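Local structure of lantibiotic dehydratase (5EHK) at residues G628-P633 / P801-T806; L608-V613 / L622-T627; D852-I857 / D930-I935; Y821-V826 / H866-F871. The protein probably dehydrates serine and threonine residues of the NAI-107 precursor peptide in a tRNA-dependent manner, by way of glutamylated intermediates. All coordinates share one frame; numbering follows the deposited sequence.

From the N terminus, contact 2 comes first: 608-613 and 622-627 pair across the hairpin of strands 611-615 and 620-624, closing a short loop. Contact 1 starts on the next strand, 629-634, and joins it to 801-806 after a much longer excursion; the two are in series, and strands 620-624 and 629-634 are neighbours in one mixed sheet, where Arg629 O probably accepts a hydrogen bond from His624 N. Contacts 4 and 3 follow, and they cross, their segments alternating as 821-826, 852-857, 866-871, 930-935. Contact 4 pairs two strands of an antiparallel sheet, and contact 3 docks helix 920-942 on the neighbouring strand. The centres of these two groups lie about 38 to 41 Å apart.

Contact 1. Residues G628-P633 / P801-T806; sequences GREVVP and PHIRAT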
loop_
_atom_site.group_PDB
_atom_site.type_symbol
_atom_site.label_atom_id
_atom_site.label_comp_id
_atom_site.label_asym_id
_atom_site.label_seq_id
_atom_site.Cartn_x
_atom_site.Cartn_y
_atom_site.Cartn_z
ATOM N N GLY A 628 32.428 -21.621 -3.328
ATOM C CA GLY A 628 32.309 -20.370 -4.050
ATOM C C GLY A 628 31.747 -20.509 -5.459
ATOM O O GLY A 628 32.194 -19.851 -6.404
ATOM N N ARG A 629 30.762 -21.384 -5.603
ATOM C CA ARG A 629 30.028 -21.506 -6.841
ATOM C C ARG A 629 28.528 -21.263 -6.596
ATOM O O ARG A 629 28.010 -21.509 -5.512
ATOM C CB ARG A 629 30.262 -22.885 -7.435
ATOM C CG ARG A 629 31.737 -23.234 -7.630
ATOM C CD ARG A 629 31.917 -24.664 -8.162
ATOM N NE ARG A 629 31.202 -24.925 -9.409
ATOM C CZ ARG A 629 30.932 -26.146 -9.876
ATOM N NH1 ARG A 629 31.299 -27.218 -9.195
ATOM N NH2 ARG A 629 30.266 -26.301 -11.015
ATOM N N GLU A 630 27.827 -20.722 -7.576
ATOM C CA GLU A 630 26.395 -20.583 -7.413
ATOM C C GLU A 630 25.699 -21.934 -7.544
ATOM O O GLU A 630 26.252 -22.907 -8.033
ATOM C CB GLU A 630 25.824 -19.549 -8.378
ATOM C CG GLU A 630 26.297 -18.136 -8.026
ATOM C CD GLU A 630 25.329 -17.043 -8.442
ATOM O OE1 GLU A 630 24.114 -17.330 -8.572
ATOM O OE2 GLU A 630 25.785 -15.889 -8.637
ATOM N N VAL A 631 24.478 -21.996 -7.052
ATOM C CA VAL A 631 23.692 -23.187 -7.178
ATOM C C VAL A 631 22.437 -22.698 -7.831
ATOM O O VAL A 631 21.960 -21.616 -7.512
ATOM C CB VAL A 631 23.409 -23.834 -5.818
ATOM C CG1 VAL A 631 22.376 -24.967 -5.948
ATOM C CG2 VAL A 631 24.714 -24.337 -5.204
ATOM N N VAL A 632 21.963 -23.441 -8.817
ATOM C CA VAL A 632 20.702 -23.139 -9.451
ATOM C C VAL A 632 19.749 -24.297 -9.225
ATOM O O VAL A 632 19.709 -25.262 -9.992
ATOM C CB VAL A 632 20.887 -22.846 -10.924
ATOM C CG1 VAL A 632 19.536 -22.586 -11.592
ATOM C CG2 VAL A 632 21.848 -21.671 -11.080
ATOM N N PRO A 633 18.957 -24.200 -8.151
ATOM C CA PRO A 633 18.031 -25.294 -7.848
ATOM C C PRO A 633 16.829 -25.284 -8.770
ATOM O O PRO A 633 16.391 -24.228 -9.232
ATOM C CB PRO A 633 17.598 -25.021 -6.407
ATOM C CG PRO A 633 18.033 -23.654 -6.098
ATOM C CD PRO A 633 19.063 -23.213 -7.070
ATOM N N PRO A 801 29.096 -15.528 -12.284
ATOM C CA PRO A 801 28.682 -15.726 -10.891
ATOM C C PRO A 801 28.955 -14.500 -10.084
ATOM O O PRO A 801 29.715 -13.624 -10.478
ATOM C CB PRO A 801 29.601 -16.848 -10.392
ATOM C CG PRO A 801 30.759 -16.820 -11.285
ATOM C CD PRO A 801 30.209 -16.413 -12.650
ATOM N N HIS A 802 28.314 -14.439 -8.935
ATOM C CA HIS A 802 28.577 -13.377 -7.997
ATOM C C HIS A 802 29.041 -14.068 -6.779
ATOM O O HIS A 802 28.222 -14.468 -5.956
ATOM C CB HIS A 802 27.301 -12.632 -7.637
ATOM C CG HIS A 802 27.487 -11.655 -6.521
ATOM N ND1 HIS A 802 27.189 -11.961 -5.210
ATOM C CD2 HIS A 802 27.972 -10.390 -6.514
ATOM C CE1 HIS A 802 27.461 -10.919 -4.445
ATOM N NE2 HIS A 802 27.933 -9.952 -5.212
ATOM N N ILE A 803 30.344 -14.262 -6.674
ATOM C CA ILE A 803 30.858 -14.967 -5.513
ATOM C C ILE A 803 31.728 -14.069 -4.642
ATOM O O ILE A 803 32.824 -13.656 -5.031
ATOM C CB ILE A 803 31.653 -16.220 -5.908
ATOM C CG1 ILE A 803 30.855 -17.063 -6.898
ATOM C CG2 ILE A 803 32.033 -16.999 -4.668
ATOM C CD1 ILE A 803 29.556 -17.515 -6.353
ATOM N N ARG A 804 31.228 -13.777 -3.453
ATOM C CA ARG A 804 31.944 -12.966 -2.478
ATOM C C ARG A 804 31.473 -13.470 -1.133
ATOM O O ARG A 804 31.409 -12.727 -0.165
ATOM C CB ARG A 804 31.620 -11.478 -2.669
ATOM C CG ARG A 804 32.266 -10.920 -3.928
ATOM C CD ARG A 804 31.538 -9.738 -4.473
ATOM N NE ARG A 804 31.823 -9.599 -5.894
ATOM C CZ ARG A 804 31.296 -8.645 -6.652
ATOM N NH1 ARG A 804 30.472 -7.753 -6.100
ATOM N NH2 ARG A 804 31.589 -8.579 -7.952
ATOM N N ALA A 805 31.117 -14.751 -1.121
ATOM C CA ALA A 805 30.662 -15.468 0.053
ATOM C C ALA A 805 31.413 -15.033 1.337
ATOM O O ALA A 805 32.629 -14.823 1.312
ATOM C CB ALA A 805 30.779 -16.971 -0.195
ATOM N N THR A 806 30.685 -14.855 2.444
ATOM C CA THR A 806 31.287 -14.308 3.662
ATOM C C THR A 806 30.737 -14.936 4.960
ATOM O O THR A 806 30.079 -16.005 4.965
ATOM C CB THR A 806 31.193 -12.740 3.661
ATOM O OG1 THR A 806 31.435 -12.262 2.332
ATOM C CG2 THR A 806 32.226 -12.052 4.593
#
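Glu630 sets CG beside its own backbone N (chi1 -68°) and runs on extended, which carries the carboxylate across to the backbone of Pro801 and His802. Ile803 answers from the other segment: with chi1 at -50° its CG1 branch lies beside its backbone N and CG2 beside the carbonyl carbon, so that both branches lie against Gly628. The two side chains pass with their ends pointing oppositely, Ile803 CD1 resting 3.7 Å from Glu630 CG. At the far end, Glu630 OE2 accepts a hydrogen bond from His802 N at 2.9 Å, using the lone pair turned away from OE1; OE2 also lies 3.7 Å from Pro801 CA. Arg619 holds the same oxygen in a salt bridge, so a buried carboxylate gains both a charged partner and a backbone N-H. CG2 of Ile803 packs 3.4 Å from Gly628 CA, at a positive phi that glycine readily adopts. Strand 629-634 runs between strands 620-624 and 566-572 of its mixed sheet. Segment 801-806 is part of the long loop from strand 785-792 to strand 819-824, and it lies against Gly628 and Glu630, with Ala805 reaching on to Leu625.

Contact 2. Residues L608-V613 / L622-T627; sequences LDELGV and LVHLPT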
loop_
_atom_site.group_PDB
_atom_site.type_symbol
_atom_site.label_atom_id
_atom_site.label_comp_id
_atom_site.label_asym_id
_atom_site.label_seq_id
_atom_site.Cartn_x
_atom_site.Cartn_y
_atom_site.Cartn_z
ATOM N N LEU A 608 21.674 -28.730 2.751
ATOM C CA LEU A 608 21.096 -27.418 2.992
ATOM C C LEU A 608 22.006 -26.472 3.794
ATOM O O LEU A 608 22.143 -25.298 3.442
ATOM C CB LEU A 608 19.762 -27.609 3.700
ATOM C CG LEU A 608 18.903 -26.410 3.980
ATOM C CD1 LEU A 608 18.814 -25.652 2.675
ATOM C CD2 LEU A 608 17.563 -26.949 4.370
ATOM N N ASP A 609 22.650 -26.976 4.845
ATOM C CA ASP A 609 23.437 -26.099 5.710
ATOM C C ASP A 609 24.729 -25.632 5.065
ATOM O O ASP A 609 25.491 -24.909 5.684
ATOM C CB ASP A 609 23.714 -26.717 7.094
ATOM C CG ASP A 609 24.502 -28.041 7.035
ATOM O OD1 ASP A 609 25.240 -28.320 6.046
ATOM O OD2 ASP A 609 24.379 -28.814 8.017
ATOM N N GLU A 610 24.979 -26.058 3.829
ATOM C CA GLU A 610 26.155 -25.598 3.107
ATOM C C GLU A 610 25.821 -24.434 2.193
ATOM O O GLU A 610 26.699 -23.909 1.499
ATOM C CB GLU A 610 26.784 -26.713 2.291
ATOM C CG GLU A 610 27.259 -27.906 3.087
ATOM C CD GLU A 610 28.037 -28.916 2.217
ATOM O OE1 GLU A 610 28.294 -28.619 1.010
ATOM O OE2 GLU A 610 28.383 -30.005 2.742
ATOM N N LEU A 611 24.552 -24.035 2.192
ATOM C CA LEU A 611 24.071 -23.031 1.261
ATOM C C LEU A 611 24.003 -21.612 1.856
ATOM O O LEU A 611 23.683 -21.440 3.014
ATOM C CB LEU A 611 22.724 -23.477 0.704
ATOM C CG LEU A 611 22.813 -24.791 -0.074
ATOM C CD1 LEU A 611 21.466 -25.214 -0.688
ATOM C CD2 LEU A 611 23.890 -24.647 -1.160
ATOM N N GLY A 612 24.306 -20.605 1.041
ATOM C CA GLY A 612 24.253 -19.213 1.447
ATOM C C GLY A 612 23.557 -18.343 0.408
ATOM O O GLY A 612 23.266 -18.787 -0.711
ATOM N N VAL A 613 23.217 -17.118 0.786
ATOM C CA VAL A 613 22.558 -16.212 -0.137
ATOM C C VAL A 613 23.337 -14.890 -0.156
ATOM O O VAL A 613 23.664 -14.344 0.903
ATOM C CB VAL A 613 21.086 -15.977 0.258
ATOM C CG1 VAL A 613 20.348 -15.222 -0.835
ATOM C CG2 VAL A 613 20.374 -17.285 0.545
ATOM N N LEU A 622 21.935 -17.908 -4.826
ATOM C CA LEU A 622 22.300 -19.040 -3.981
ATOM C C LEU A 622 23.774 -19.404 -4.177
ATOM O O LEU A 622 24.251 -19.457 -5.303
ATOM C CB LEU A 622 21.441 -20.230 -4.365
ATOM C CG LEU A 622 21.506 -21.394 -3.412
ATOM C CD1 LEU A 622 21.074 -20.913 -2.031
ATOM C CD2 LEU A 622 20.566 -22.395 -3.960
ATOM N N VAL A 623 24.488 -19.631 -3.082
ATOM C CA VAL A 623 25.921 -19.897 -3.154
ATOM C C VAL A 623 26.262 -21.120 -2.342
ATOM O O VAL A 623 25.830 -21.232 -1.201
ATOM C CB VAL A 623 26.753 -18.700 -2.650
ATOM C CG1 VAL A 623 28.213 -19.038 -2.625
ATOM C CG2 VAL A 623 26.539 -17.536 -3.544
ATOM N N HIS A 624 27.032 -22.044 -2.919
ATOM C CA HIS A 624 27.552 -23.160 -2.133
ATOM C C HIS A 624 28.788 -22.632 -1.456
ATOM O O HIS A 624 29.825 -22.408 -2.093
ATOM C CB HIS A 624 27.861 -24.387 -2.985
ATOM C CG HIS A 624 28.409 -25.547 -2.211
ATOM N ND1 HIS A 624 29.729 -25.942 -2.291
ATOM C CD2 HIS A 624 27.813 -26.405 -1.347
ATOM C CE1 HIS A 624 29.921 -26.987 -1.506
ATOM N NE2 HIS A 624 28.775 -27.289 -0.918
ATOM N N LEU A 625 28.639 -22.382 -0.157
ATOM C CA LEU A 625 29.670 -21.724 0.644
ATOM C C LEU A 625 31.051 -22.410 0.615
ATOM O O LEU A 625 32.053 -21.732 0.422
ATOM C CB LEU A 625 29.179 -21.503 2.086
ATOM C CG LEU A 625 28.065 -20.476 2.186
ATOM C CD1 LEU A 625 27.432 -20.418 3.559
ATOM C CD2 LEU A 625 28.621 -19.131 1.773
ATOM N N PRO A 626 31.109 -23.749 0.762
ATOM C CA PRO A 626 32.450 -24.341 0.746
ATOM C C PRO A 626 33.271 -24.076 -0.512
ATOM O O PRO A 626 34.496 -24.052 -0.392
ATOM C CB PRO A 626 32.164 -25.841 0.875
ATOM C CG PRO A 626 30.894 -25.887 1.686
ATOM C CD PRO A 626 30.085 -24.736 1.161
ATOM N N THR A 627 32.634 -23.866 -1.667
ATOM C CA THR A 627 33.368 -23.838 -2.936
ATOM C C THR A 627 33.316 -22.525 -3.707
ATOM O O THR A 627 34.082 -22.325 -4.638
ATOM C CB THR A 627 32.927 -24.973 -3.864
ATOM O OG1 THR A 627 31.549 -24.802 -4.210
ATOM C CG2 THR A 627 33.108 -26.333 -3.178
#
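This is an antiparallel beta hairpin, strands 611-615 and 620-624, extended at its open end by a polar clasp between Glu610 and His624. Gly612 and Val623 form the hydrogen-bonded pair: Gly612 N gives to Val623 O at 2.8 Å, and Val623 N returns a bond of equal length to Gly612 O. Leu611 with His624 and Val613 with Leu622 are the flanking non-hydrogen-bonded pairs. On their face Leu622 CD1 packs 4.1 Å from Leu611 CB, and both leucines reach Leu652 of helix 647-656. Beyond the strands, Leu625 N donates to Glu610 O at 3.0 Å, carrying the pairing one step past them at the open end. Leu625 lies on the Val623 face, its CD1 placed 4.0 Å from Gly612 CA.

The His624 ring leaves with CG anti to the backbone N (chi1 179°), lying alongside Glu610, and NE2 donates to Glu610 OE1; the very short modelled length of that bond is doubtful. Pro626 CD sits over the centre of one ring face. At the other nitrogen, His624 ND1 shares a hydrogen bond with Thr627 OG1 at 2.9 Å. If the NE2 bond is real, the ring is held at both nitrogens, and the carboxylate would favour a proton on NE2.

Contact 3. Residues D852-I857 / D930-I935; sequences DRWFFI and DSAAAI
Ser931 presses directly into strand 853-857, and the tight part of the contact gathers round it. Its OG accepts a hydrogen bond from Phe856 N at 2.9 Å, nearly straight at 167°, and itself donates to Phe927 O, one helical turn earlier. The CB carbon meanwhile makes an off-centre CH-pi contact with the six-membered ring of Trp854, 3.7 Å from Trp854 CH2. Trp854 and Phe856 both carry CG between the backbone N and the carbonyl carbon (chi1 81° and 87°), a crowded position that swings the two rings over to the helix from alternate residues of the strand. Ile935 fills in beside Ser931: its CD1 meets Trp854 CH2 at 3.7 Å, while its CG1 stands 4.2 Å from Phe856 CE2.

Elsewhere the contacts are longer. Ala934 CB comes to the edge of the Phe856 ring, 4.3 Å from CZ, and on the outer side the partly exposed Ala932 only brushes the indole, CB to Trp854 CZ2 being 4.4 Å. Val839 and Val843 of helix 839-848 also touch the tryptophan.

Strand 853-861 is outermost in its sheet within this chain. Phe855 and Ile857 pair with strand 864-872, whereas the N-H and C=O of Phe856 point away from that strand; Ser931 serves the first and Arg1084 the second, so helix side chains satisfy polar edge atoms in a buried, largely aromatic setting.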
loop_
_atom_site.group_PDB
_atom_site.type_symbol
_atom_site.label_atom_id
_atom_site.label_comp_id
_atom_site.label_asym_id
_atom_site.label_seq_id
_atom_site.Cartn_x
_atom_site.Cartn_y
_atom_site.Cartn_z
ATOM N N ASP A 852 34.291 10.272 25.252
ATOM C CA ASP A 852 35.521 10.528 24.492
ATOM C C ASP A 852 35.225 10.745 23.015
ATOM O O ASP A 852 36.033 11.308 22.269
ATOM C CB ASP A 852 36.562 9.409 24.710
ATOM C CG ASP A 852 36.330 8.178 23.824
ATOM O OD1 ASP A 852 37.320 7.559 23.416
ATOM O OD2 ASP A 852 35.173 7.794 23.551
ATOM N N ARG A 853 34.061 10.271 22.596
ATOM C CA ARG A 853 33.616 10.442 21.234
ATOM C C ARG A 853 32.117 10.704 21.220
ATOM O O ARG A 853 31.373 10.139 22.017
ATOM C CB ARG A 853 33.936 9.196 20.420
ATOM C CG ARG A 853 35.388 9.040 20.084
ATOM C CD ARG A 853 35.825 10.115 19.108
ATOM N NE ARG A 853 37.278 10.125 18.939
ATOM C CZ ARG A 853 38.022 11.223 18.838
ATOM N NH1 ARG A 853 37.459 12.417 18.868
ATOM N NH2 ARG A 853 39.337 11.121 18.695
ATOM N N TRP A 854 31.673 11.552 20.302
ATOM C CA TRP A 854 30.247 11.765 20.113
ATOM C C TRP A 854 30.018 12.040 18.641
ATOM O O TRP A 854 30.935 12.479 17.959
ATOM C CB TRP A 854 29.738 12.934 20.959
ATOM C CG TRP A 854 30.013 14.246 20.303
ATOM C CD1 TRP A 854 31.151 14.980 20.409
ATOM C CD2 TRP A 854 29.145 14.977 19.432
ATOM N NE1 TRP A 854 31.048 16.114 19.666
ATOM C CE2 TRP A 854 29.824 16.144 19.054
ATOM C CE3 TRP A 854 27.856 14.754 18.930
ATOM C CZ2 TRP A 854 29.268 17.096 18.214
ATOM C CZ3 TRP A 854 27.301 15.688 18.095
ATOM C CH2 TRP A 854 28.006 16.849 17.741
ATOM N N PHE A 855 28.822 11.745 18.144
ATOM C CA PHE A 855 28.461 12.166 16.797
ATOM C C PHE A 855 26.945 12.156 16.611
ATOM O O PHE A 855 26.222 11.667 17.473
ATOM C CB PHE A 855 29.216 11.362 15.727
ATOM C CG PHE A 855 28.754 9.928 15.548
ATOM C CD1 PHE A 855 29.428 8.876 16.164
ATOM C CD2 PHE A 855 27.659 9.618 14.736
ATOM C CE1 PHE A 855 29.024 7.541 15.967
ATOM C CE2 PHE A 855 27.250 8.271 14.542
ATOM C CZ PHE A 855 27.932 7.240 15.162
ATOM N N PHE A 856 26.453 12.701 15.508
ATOM C CA PHE A 856 25.039 12.584 15.254
ATOM C C PHE A 856 24.808 12.272 13.794
ATOM O O PHE A 856 25.579 12.702 12.933
ATOM C CB PHE A 856 24.289 13.863 15.631
ATOM C CG PHE A 856 24.256 14.885 14.529
ATOM C CD1 PHE A 856 23.291 14.824 13.524
ATOM C CD2 PHE A 856 25.192 15.904 14.492
ATOM C CE1 PHE A 856 23.288 15.734 12.513
ATOM C CE2 PHE A 856 25.174 16.822 13.483
ATOM C CZ PHE A 856 24.222 16.742 12.493
ATOM N N ILE A 857 23.716 11.556 13.528
ATOM C CA ILE A 857 23.252 11.334 12.176
ATOM C C ILE A 857 21.734 11.599 12.105
ATOM O O ILE A 857 21.009 11.479 13.099
ATOM C CB ILE A 857 23.543 9.904 11.666
ATOM C CG1 ILE A 857 22.683 8.866 12.389
ATOM C CG2 ILE A 857 25.013 9.543 11.802
ATOM C CD1 ILE A 857 22.797 7.486 11.799
ATOM N N ASP A 930 33.112 15.980 11.942
ATOM C CA ASP A 930 32.156 16.360 10.910
ATOM C C ASP A 930 30.829 16.764 11.522
ATOM O O ASP A 930 30.129 17.629 10.987
ATOM C CB ASP A 930 31.904 15.247 9.923
ATOM C CG ASP A 930 31.147 15.728 8.716
ATOM O OD1 ASP A 930 31.770 16.352 7.821
ATOM O OD2 ASP A 930 29.922 15.499 8.666
ATOM N N SER A 931 30.486 16.127 12.638
ATOM C CA SER A 931 29.285 16.472 13.377
ATOM C C SER A 931 29.403 17.875 13.924
ATOM O O SER A 931 28.445 18.654 13.876
ATOM C CB SER A 931 29.005 15.471 14.497
ATOM O OG SER A 931 28.363 14.318 13.984
ATOM N N ALA A 932 30.567 18.190 14.475
ATOM C CA ALA A 932 30.759 19.508 15.076
ATOM C C ALA A 932 30.704 20.608 14.001
ATOM O O ALA A 932 30.036 21.629 14.183
ATOM C CB ALA A 932 32.059 19.560 15.860
ATOM N N ALA A 933 31.380 20.344 12.877
ATOM C CA ALA A 933 31.381 21.196 11.697
ATOM C C ALA A 933 29.960 21.500 11.226
ATOM O O ALA A 933 29.622 22.651 10.977
ATOM C CB ALA A 933 32.190 20.548 10.579
ATOM N N ALA A 934 29.137 20.463 11.093
ATOM C CA ALA A 934 27.765 20.639 10.622
ATOM C C ALA A 934 26.973 21.572 11.549
ATOM O O ALA A 934 26.248 22.455 11.099
ATOM C CB ALA A 934 27.061 19.284 10.457
ATOM N N ILE A 935 27.087 21.350 12.846
ATOM C CA ILE A 935 26.465 22.241 13.811
ATOM C C ILE A 935 26.954 23.689 13.641
ATOM O O ILE A 935 26.152 24.628 13.652
ATOM C CB ILE A 935 26.703 21.751 15.240
ATOM C CG1 ILE A 935 25.984 20.427 15.435
ATOM C CG2 ILE A 935 26.249 22.773 16.247
ATOM C CD1 ILE A 935 26.087 19.919 16.831
#

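Contact 4. Residues Y821-V826 / H866-F871; sequences YLRLRV and HLRVRF
Tyr821-Leu824 and His866-Phe871 run antiparallel, and their backbones account for the first kind of interaction. Leu822 with Val869 and Leu824 with Leu867 are the hydrogen-bonded pairs, each bonded both ways; Leu824 N to Leu867 O is 2.8 Å. Past Leu824 the chain folds into an inverse gamma turn centred on Arg825.

Apolar contacts occupy the face carrying Leu822, Leu824, Leu867 and Val869. Leu824 CD1 meets Val869 CG2 at 3.8 Å, and Leu822 CD1 comes to the edge of the Phe871 ring, in its plane, 3.8 Å from CE2. Packing continues on the other face, where Tyr821 lies across Arg870, its CD1 3.5 Å from Arg870 CB.

Flat groups stack on that other face. The Arg825 chain bends at chi2 and lays its guanidinium on the His866 ring, planes 21° apart. Arg823 and Arg868, both extended from CG to NE, run side by side with their guanidinium groups stacked at 26°. Acids balance this cluster: Glu903 bridges Arg823 and Arg825, and Asp861 holds Arg825 as well.

A side-chain hydrogen bond links the stacks: Arg868 NE donates to His866 NE2 at 3.0 Å, tilted out of both planes. His866 ND1 is bonded to Gly864 O, which fits NE2 acting as the acceptor.

Strand 853-861 flanks 864-872 and strand 902-905 flanks 819-824, making these two the inner strands of the four. Helices 875-895 and 828-837 cover the leucine face.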
loop_
_atom_site.group_PDB
_atom_site.type_symbol
_atom_site.label_atom_id
_atom_site.label_comp_id
_atom_site.label_asym_id
_atom_site.label_seq_id
_atom_site.Cartn_x
_atom_site.Cartn_y
_atom_site.Cartn_z
ATOM N N TYR A 821 23.515 5.291 22.829
ATOM C CA TYR A 821 22.937 5.658 21.519
ATOM C C TYR A 821 21.488 6.153 21.635
ATOM O O TYR A 821 20.563 5.363 21.851
ATOM C CB TYR A 821 23.020 4.472 20.572
ATOM C CG TYR A 821 23.050 4.810 19.105
ATOM C CD1 TYR A 821 23.628 5.999 18.651
ATOM C CD2 TYR A 821 22.628 3.875 18.145
ATOM C CE1 TYR A 821 23.714 6.291 17.272
ATOM C CE2 TYR A 821 22.721 4.147 16.771
ATOM C CZ TYR A 821 23.266 5.356 16.336
ATOM O OH TYR A 821 23.353 5.642 14.973
ATOM N N LEU A 822 21.299 7.461 21.483
ATOM C CA LEU A 822 19.994 8.094 21.644
ATOM C C LEU A 822 19.251 8.269 20.344
ATOM O O LEU A 822 19.831 8.695 19.345
ATOM C CB LEU A 822 20.186 9.470 22.240
ATOM C CG LEU A 822 20.619 9.495 23.688
ATOM C CD1 LEU A 822 21.247 10.840 23.962
ATOM C CD2 LEU A 822 19.393 9.305 24.533
ATOM N N ARG A 823 17.949 7.985 20.365
ATOM C CA ARG A 823 17.072 8.357 19.251
ATOM C C ARG A 823 16.159 9.502 19.618
ATOM O O ARG A 823 15.311 9.383 20.489
ATOM C CB ARG A 823 16.244 7.187 18.825
ATOM C CG ARG A 823 17.071 6.002 18.459
ATOM C CD ARG A 823 16.168 5.020 17.757
ATOM N NE ARG A 823 16.808 3.723 17.619
ATOM C CZ ARG A 823 16.197 2.590 17.918
ATOM N NH1 ARG A 823 14.944 2.628 18.394
ATOM N NH2 ARG A 823 16.843 1.441 17.762
ATOM N N LEU A 824 16.353 10.627 18.958
ATOM C CA LEU A 824 15.614 11.817 19.313
ATOM C C LEU A 824 14.578 12.103 18.248
ATOM O O LEU A 824 14.913 12.383 17.090
ATOM C CB LEU A 824 16.574 12.988 19.525
ATOM C CG LEU A 824 17.724 12.670 20.489
ATOM C CD1 LEU A 824 18.716 13.828 20.570
ATOM C CD2 LEU A 824 17.174 12.336 21.846
ATOM N N ARG A 825 13.309 11.979 18.636
ATOM C CA ARG A 825 12.204 12.112 17.685
ATOM C C ARG A 825 11.923 13.581 17.426
ATOM O O ARG A 825 10.952 14.126 17.884
ATOM C CB ARG A 825 10.958 11.371 18.177
ATOM C CG ARG A 825 11.190 9.882 18.442
ATOM C CD ARG A 825 11.193 9.060 17.167
ATOM N NE ARG A 825 11.939 7.803 17.284
ATOM C CZ ARG A 825 12.140 6.962 16.266
ATOM N NH1 ARG A 825 11.640 7.254 15.059
ATOM N NH2 ARG A 825 12.832 5.835 16.449
ATOM N N VAL A 826 12.829 14.202 16.697
ATOM C CA VAL A 826 12.711 15.575 16.285
ATOM C C VAL A 826 12.345 15.477 14.827
ATOM O O VAL A 826 13.131 14.999 14.035
ATOM C CB VAL A 826 14.086 16.301 16.432
ATOM C CG1 VAL A 826 14.010 17.739 15.956
ATOM C CG2 VAL A 826 14.586 16.240 17.875
ATOM N N HIS A 866 14.242 11.033 12.390
ATOM C CA HIS A 866 14.698 11.438 13.710
ATOM C C HIS A 866 16.193 11.706 13.702
ATOM O O HIS A 866 16.831 11.597 12.672
ATOM C CB HIS A 866 14.299 10.388 14.729
ATOM C CG HIS A 866 14.805 9.026 14.401
ATOM N ND1 HIS A 866 14.326 8.300 13.334
ATOM C CD2 HIS A 866 15.709 8.234 15.024
ATOM C CE1 HIS A 866 14.947 7.134 13.289
ATOM N NE2 HIS A 866 15.780 7.063 14.312
ATOM N N LEU A 867 16.734 12.127 14.835
ATOM C CA LEU A 867 18.177 12.293 14.970
ATOM C C LEU A 867 18.675 11.162 15.827
ATOM O O LEU A 867 17.978 10.703 16.715
ATOM C CB LEU A 867 18.546 13.623 15.638
ATOM C CG LEU A 867 18.106 14.847 14.867
ATOM C CD1 LEU A 867 18.333 16.081 15.680
ATOM C CD2 LEU A 867 18.849 14.890 13.556
ATOM N N ARG A 868 19.873 10.693 15.544
ATOM C CA ARG A 868 20.509 9.740 16.437
ATOM C C ARG A 868 21.798 10.354 16.925
ATOM O O ARG A 868 22.609 10.811 16.141
ATOM C CB ARG A 868 20.762 8.427 15.717
ATOM C CG ARG A 868 19.499 7.809 15.252
ATOM C CD ARG A 868 19.701 6.410 14.827
ATOM N NE ARG A 868 18.425 5.710 14.801
ATOM C CZ ARG A 868 18.260 4.472 14.356
ATOM N NH1 ARG A 868 19.307 3.805 13.881
ATOM N NH2 ARG A 868 17.049 3.921 14.380
ATOM N N VAL A 869 21.979 10.404 18.225
ATOM C CA VAL A 869 23.206 10.963 18.740
ATOM C C VAL A 869 23.953 9.873 19.458
ATOM O O VAL A 869 23.365 9.154 20.262
ATOM C CB VAL A 869 22.923 12.129 19.697
ATOM C CG1 VAL A 869 24.224 12.722 20.213
ATOM C CG2 VAL A 869 22.071 13.186 18.982
ATOM N N ARG A 870 25.246 9.729 19.171
ATOM C CA ARG A 870 26.024 8.695 19.873
ATOM C C ARG A 870 27.152 9.206 20.768
ATOM O O ARG A 870 27.930 10.030 20.345
ATOM C CB ARG A 870 26.627 7.691 18.910
ATOM C CG ARG A 870 27.051 6.507 19.732
ATOM C CD ARG A 870 27.938 5.525 19.036
ATOM N NE ARG A 870 29.162 6.069 18.449
ATOM C CZ ARG A 870 30.145 6.631 19.136
ATOM N NH1 ARG A 870 30.051 6.762 20.451
ATOM N NH2 ARG A 870 31.220 7.066 18.501
ATOM N N PHE A 871 27.256 8.689 21.989
ATOM C CA PHE A 871 28.388 9.031 22.859
ATOM C C PHE A 871 29.168 7.776 23.174
ATOM O O PHE A 871 28.586 6.701 23.312
ATOM C CB PHE A 871 27.935 9.632 24.182
ATOM C CG PHE A 871 27.071 10.846 24.040
ATOM C CD1 PHE A 871 27.619 12.111 24.098
ATOM C CD2 PHE A 871 25.694 10.718 23.889
ATOM C CE1 PHE A 871 26.826 13.231 23.987
ATOM C CE2 PHE A 871 24.903 11.824 23.776
ATOM C CZ PHE A 871 25.472 13.095 23.820
#